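Local atomic coordinates of phenylalanyl-tRNA synthetase beta chain (Pyrococcus horikoshii, PDB entry 2CXI), a protein that is the N-terminal part of the beta subunit of the tetrameric ligase that uses ATP to attach phenylalanine to tRNA(Phe). Residues I15-S20 with L73-G78; V65-K70 with L254-G259. All blocks are in the same frame, centred on the assembly; numbering follows the deposited sequence.

From the N terminus, the chain runs through helix 8-15 into the loop that holds 15-20. It then passes helix 21-30 and the strands 33-41 and 44-51 and enters helix 62-72, which carries 65-70. Residues 73-78 follow that helix and close the loop of interaction 1, inside the N-terminal part. Interaction 2 closes a far longer loop and ties helix 62-72 to the end of helix 240-255, in the B3/4 region. The two loops cross, because 65-70 lies between the two segments of interaction 1. They also touch: Ile75 N probably bonds to Lys70 O, and Ile15 packs against helix 62-72. Helix 62-72 thus links both contacts.

Interaction 1 of 2, residues I15-S20 with L73-G78; sequences IGRSFS and LGIEKG
Ile75 meets two residues of 15-20, and Leu73 meets a third. The apolar contacts are two. Ile15 lies crosswise to Ile75, with Ile15 CG2 4.0 Å from Ile75 CD1. Phe19 and Leu73 point at each other from the two segments, with Phe19 CZ 3.7 Å from Leu73 CD1. The methyl sits oblique to the ring. Within 15-20, Ile15 CG2 lies in the plane of the Phe19 ring, at its edge.

The third contact puts an apolar chain on a charged group. Arg17 bends at chi3 (-99°), and this turn lays its guanidinium against Ile75. Ile75 CD1 stands over one face, 3.4 Å above the plane and offset toward the rim. Ile75 CG1 comes to 3.5 Å from Arg17 NH2. No hydrogen bond joins the two segments, so van der Waals packing carries this small surface contact.

Both segments are loops that follow a helix. Gly16, with positive phi, is the first residue past helix 8-15. Gly74 ends helix 62-72 in a Schellman motif, and the chain then turns to bring Ile75 toward Ile15. Ser20 is the N-cap of helix 21-30, where its hydroxyl caps a backbone N; its own N bonds to Glu23 OE1.

The Phe19 ring also packs edge-to-face with Trp24 and touches Leu27, both on helix 21-30. Ile15 reaches Trp24 as well, and it rests on Ala66 and Ile69 of helix 62-72. The contact therefore lies where helices 8-15, 21-30 and 62-72 come together, before the chain moves on to strand 84-93.

Interaction 2 of 2, residues V65-K70 with L254-G259; sequences VARQIK and LAERGG
Lys70 and Glu256 form the salt bridge of this contact. Lys70 NZ donates a hydrogen bond of 2.9 Å to Glu256 OE1 and meets it nearly along the C-O axis. The two side chains run alongside one another, heading opposite ways. Glu256 bends at chi2 (-66°), which swings its carboxylate across to helix 62-72. Lys70 NZ also makes a weak hydrogen bond to Leu14 O.

Arg67 meets the same carboxylate through its aliphatic part. Arg67 CD lies 3.4 Å from Glu256 OE2. The guanidinium and carboxylate planes stand 89° apart, and Arg67 NH1 stays 4.4 Å from Glu256 OE2. That is too far for a salt bridge, but the opposite charges probably still attract. The guanidinium makes a cation-pi contact with Phe328.

Glu256 lies where helix 240-255 runs out, in the B3/4 region, which is associated with amino acid editing in this family. A Schellman motif ends the helix: Gly259 N bonds to Leu254 O, and Gly258 N bonds to Ala255 O at 2.9 Å. Gly258 has the positive phi of the C-prime residue. Arg257 N also bonds to Leu254 O, reaching it from the face of its plane opposite to Gly259 N. An alanine in place of Glu256 would probably leave Lys70 without its charged mate and open a gap beside Arg67 CD.

Arg257 joins the same turn to the N-terminal part, through salt bridges with Asp10, on helix 8-15, and Glu63, one turn before Arg67 on helix 62-72.

Interaction 1 of 2, residues I15-S20 with L73-G78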
loop_
_atom_site.group_PDB
_atom_site.type_symbol
_atom_site.label_atom_id
_atom_site.label_comp_id
_atom_site.label_asym_id
_atom_site.label_seq_id
_atom_site.Cartn_x
_atom_site.Cartn_y
_atom_site.Cartn_z
ATOM N N ILE A 15 0.882 40.076 17.798
ATOM C CA ILE A 15 1.289 41.318 17.150
ATOM C C ILE A 15 2.772 41.541 17.377
ATOM O O ILE A 15 3.431 42.109 16.528
ATOM C CB ILE A 15 0.513 42.531 17.791
ATOM C CG1 ILE A 15 -1.003 42.402 17.439
ATOM C CG2 ILE A 15 1.121 43.834 17.315
ATOM C CD1 ILE A 15 -1.914 43.133 18.418
ATOM N N GLY A 16 3.256 41.130 18.544
ATOM C CA GLY A 16 4.699 41.144 18.860
ATOM C C GLY A 16 5.091 42.324 19.759
ATOM O O GLY A 16 6.269 42.514 20.046
ATOM N N ARG A 17 4.101 43.120 20.191
ATOM C CA ARG A 17 4.353 44.408 20.906
ATOM C C ARG A 17 3.267 44.502 21.942
ATOM O O ARG A 17 2.195 43.959 21.695
ATOM C CB ARG A 17 3.961 45.512 19.929
ATOM C CG ARG A 17 4.896 46.525 19.711
ATOM C CD ARG A 17 4.546 47.300 18.466
ATOM N NE ARG A 17 5.372 46.812 17.384
ATOM C CZ ARG A 17 5.855 47.574 16.433
ATOM N NH1 ARG A 17 5.568 48.883 16.415
ATOM N NH2 ARG A 17 6.590 47.021 15.478
ATOM N N SER A 18 3.465 45.250 23.030
ATOM C CA SER A 18 2.356 45.487 23.955
ATOM C C SER A 18 1.866 46.941 23.856
ATOM O O SER A 18 2.531 47.814 23.275
ATOM C CB SER A 18 2.663 45.100 25.418
ATOM O OG SER A 18 3.780 45.818 25.855
ATOM N N PHE A 19 0.658 47.161 24.368
ATOM C CA PHE A 19 -0.007 48.462 24.276
ATOM C C PHE A 19 -0.779 48.719 25.554
ATOM O O PHE A 19 -1.282 47.782 26.199
ATOM C CB PHE A 19 -0.984 48.530 23.108
ATOM C CG PHE A 19 -0.407 48.116 21.798
ATOM C CD1 PHE A 19 0.144 49.060 20.936
ATOM C CD2 PHE A 19 -0.437 46.784 21.411
ATOM C CE1 PHE A 19 0.670 48.678 19.699
ATOM C CE2 PHE A 19 0.099 46.403 20.172
ATOM C CZ PHE A 19 0.651 47.353 19.331
ATOM N N SER A 20 -0.909 49.993 25.935
ATOM C CA SER A 20 -1.811 50.266 27.078
ATOM C C SER A 20 -3.276 49.997 26.718
ATOM O O SER A 20 -3.630 49.849 25.533
ATOM C CB SER A 20 -1.677 51.714 27.520
ATOM O OG SER A 20 -2.105 52.542 26.474
ATOM N N LEU A 73 -0.628 48.794 11.517
ATOM C CA LEU A 73 0.572 49.428 12.037
ATOM C C LEU A 73 1.746 49.365 11.080
ATOM O O LEU A 73 2.808 49.861 11.407
ATOM C CB LEU A 73 0.994 48.792 13.383
ATOM C CG LEU A 73 -0.063 48.906 14.483
ATOM C CD1 LEU A 73 0.300 48.040 15.705
ATOM C CD2 LEU A 73 -0.388 50.373 14.855
ATOM N N GLY A 74 1.594 48.700 9.937
ATOM C CA GLY A 74 2.714 48.532 9.025
ATOM C C GLY A 74 3.795 47.575 9.478
ATOM O O GLY A 74 4.925 47.691 9.027
ATOM N N ILE A 75 3.493 46.646 10.382
ATOM C CA ILE A 75 4.479 45.637 10.790
ATOM C C ILE A 75 4.586 44.633 9.643
ATOM O O ILE A 75 5.668 44.100 9.359
ATOM C CB ILE A 75 4.068 44.990 12.130
ATOM C CG1 ILE A 75 4.123 46.020 13.269
ATOM C CG2 ILE A 75 4.925 43.756 12.488
ATOM C CD1 ILE A 75 3.380 45.531 14.549
ATOM N N GLU A 76 3.469 44.412 8.946
ATOM C CA GLU A 76 3.482 43.739 7.655
ATOM C C GLU A 76 2.714 44.605 6.639
ATOM O O GLU A 76 2.003 45.529 7.045
ATOM C CB GLU A 76 2.851 42.353 7.752
ATOM C CG GLU A 76 3.455 41.440 8.828
ATOM C CD GLU A 76 4.780 40.814 8.410
ATOM O OE1 GLU A 76 5.205 40.976 7.251
ATOM O OE2 GLU A 76 5.414 40.149 9.263
ATOM N N LYS A 77 2.900 44.335 5.343
ATOM C CA LYS A 77 2.149 45.017 4.292
ATOM C C LYS A 77 1.943 44.154 3.055
ATOM O O LYS A 77 2.666 43.179 2.859
ATOM C CB LYS A 77 2.717 46.410 3.943
ATOM C CG LYS A 77 3.982 46.460 3.105
ATOM C CD LYS A 77 4.309 47.944 2.839
ATOM C CE LYS A 77 4.634 48.187 1.379
ATOM N NZ LYS A 77 5.195 49.565 1.205
ATOM N N GLY A 78 0.930 44.485 2.253
ATOM C CA GLY A 78 0.623 43.706 1.046
ATOM C C GLY A 78 -0.050 42.385 1.345
ATOM O O GLY A 78 -0.649 42.221 2.406
#

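Interaction 2 of 2, residues V65-K70 with L254-G259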
loop_
_atom_site.group_PDB
_atom_site.type_symbol
_atom_site.label_atom_id
_atom_site.label_comp_id
_atom_site.label_asym_id
_atom_site.label_seq_id
_atom_site.Cartn_x
_atom_site.Cartn_y
_atom_site.Cartn_z
ATOM N N VAL A 65 -7.596 39.215 14.344
ATOM C CA VAL A 65 -7.508 40.576 14.905
ATOM C C VAL A 65 -6.052 41.118 14.920
ATOM O O VAL A 65 -5.774 42.257 14.473
ATOM C CB VAL A 65 -8.137 40.606 16.313
ATOM C CG1 VAL A 65 -7.914 42.005 16.995
ATOM C CG2 VAL A 65 -9.605 40.303 16.221
ATOM N N ALA A 66 -5.123 40.282 15.409
ATOM C CA ALA A 66 -3.708 40.614 15.474
ATOM C C ALA A 66 -3.181 40.833 14.071
ATOM O O ALA A 66 -2.377 41.715 13.830
ATOM C CB ALA A 66 -2.946 39.481 16.152
ATOM N N ARG A 67 -3.639 40.013 13.136
ATOM C CA ARG A 67 -3.161 40.127 11.754
ATOM C C ARG A 67 -3.565 41.505 11.213
ATOM O O ARG A 67 -2.722 42.246 10.726
ATOM C CB ARG A 67 -3.754 38.975 10.909
ATOM C CG ARG A 67 -3.193 38.802 9.467
ATOM C CD ARG A 67 -3.619 37.429 8.919
ATOM N NE ARG A 67 -5.071 37.319 8.978
ATOM C CZ ARG A 67 -5.764 36.201 9.175
ATOM N NH1 ARG A 67 -5.160 35.010 9.327
ATOM N NH2 ARG A 67 -7.089 36.284 9.200
ATOM N N GLN A 68 -4.835 41.878 11.356
ATOM C CA GLN A 68 -5.270 43.195 10.922
ATOM C C GLN A 68 -4.485 44.316 11.537
ATOM O O GLN A 68 -4.080 45.257 10.837
ATOM C CB GLN A 68 -6.713 43.466 11.296
ATOM C CG GLN A 68 -7.473 43.812 10.123
ATOM C CD GLN A 68 -7.937 42.522 9.631
ATOM O OE1 GLN A 68 -8.031 42.273 8.425
ATOM N NE2 GLN A 68 -8.194 41.628 10.592
ATOM N N ILE A 69 -4.323 44.248 12.849
ATOM C CA ILE A 69 -3.551 45.275 13.557
ATOM C C ILE A 69 -2.109 45.354 13.049
ATOM O O ILE A 69 -1.563 46.450 12.916
ATOM C CB ILE A 69 -3.665 45.069 15.078
ATOM C CG1 ILE A 69 -5.111 45.326 15.504
ATOM C CG2 ILE A 69 -2.690 46.003 15.873
ATOM C CD1 ILE A 69 -5.417 44.804 16.946
ATOM N N LYS A 70 -1.475 44.208 12.803
ATOM C CA LYS A 70 -0.094 44.227 12.284
ATOM C C LYS A 70 -0.029 45.004 10.959
ATOM O O LYS A 70 0.904 45.791 10.736
ATOM C CB LYS A 70 0.481 42.799 12.097
ATOM C CG LYS A 70 0.974 42.162 13.436
ATOM C CD LYS A 70 1.751 40.872 13.220
ATOM C CE LYS A 70 0.837 39.745 12.778
ATOM N NZ LYS A 70 1.605 38.428 12.939
ATOM N N LEU A 254 -4.120 29.381 12.261
ATOM C CA LEU A 254 -3.048 28.534 12.793
ATOM C C LEU A 254 -1.666 28.853 12.229
ATOM O O LEU A 254 -0.654 28.785 12.953
ATOM C CB LEU A 254 -3.418 27.031 12.646
ATOM C CG LEU A 254 -4.616 26.523 13.458
ATOM C CD1 LEU A 254 -4.922 25.034 13.195
ATOM C CD2 LEU A 254 -4.438 26.787 14.981
ATOM N N ALA A 255 -1.601 29.293 10.975
ATOM C CA ALA A 255 -0.335 29.803 10.429
ATOM C C ALA A 255 0.211 31.005 11.238
ATOM O O ALA A 255 1.436 31.174 11.383
ATOM C CB ALA A 255 -0.473 30.151 8.963
ATOM N N GLU A 256 -0.695 31.815 11.792
ATOM C CA GLU A 256 -0.260 32.961 12.650
ATOM C C GLU A 256 0.411 32.525 13.936
ATOM O O GLU A 256 1.121 33.323 14.575
ATOM C CB GLU A 256 -1.436 33.886 13.029
ATOM C CG GLU A 256 -2.001 34.695 11.867
ATOM C CD GLU A 256 -1.040 35.726 11.297
ATOM O OE1 GLU A 256 -0.414 36.517 12.043
ATOM O OE2 GLU A 256 -0.898 35.716 10.082
ATOM N N ARG A 257 0.157 31.286 14.343
ATOM C CA ARG A 257 0.808 30.646 15.487
ATOM C C ARG A 257 2.018 29.771 15.063
ATOM O O ARG A 257 2.479 28.919 15.836
ATOM C CB ARG A 257 -0.229 29.770 16.243
ATOM C CG ARG A 257 -1.525 30.547 16.575
ATOM C CD ARG A 257 -2.203 30.065 17.811
ATOM N NE ARG A 257 -3.324 30.905 18.264
ATOM C CZ ARG A 257 -3.231 31.887 19.155
ATOM N NH1 ARG A 257 -4.321 32.554 19.478
ATOM N NH2 ARG A 257 -2.067 32.228 19.688
ATOM N N GLY A 258 2.520 29.958 13.842
ATOM C CA GLY A 258 3.717 29.229 13.417
ATOM C C GLY A 258 3.394 27.885 12.769
ATOM O O GLY A 258 4.310 27.161 12.348
ATOM N N GLY A 259 2.103 27.542 12.667
ATOM C CA GLY A 259 1.693 26.295 11.989
ATOM C C GLY A 259 2.122 26.207 10.530
ATOM O O GLY A 259 2.058 27.187 9.768
#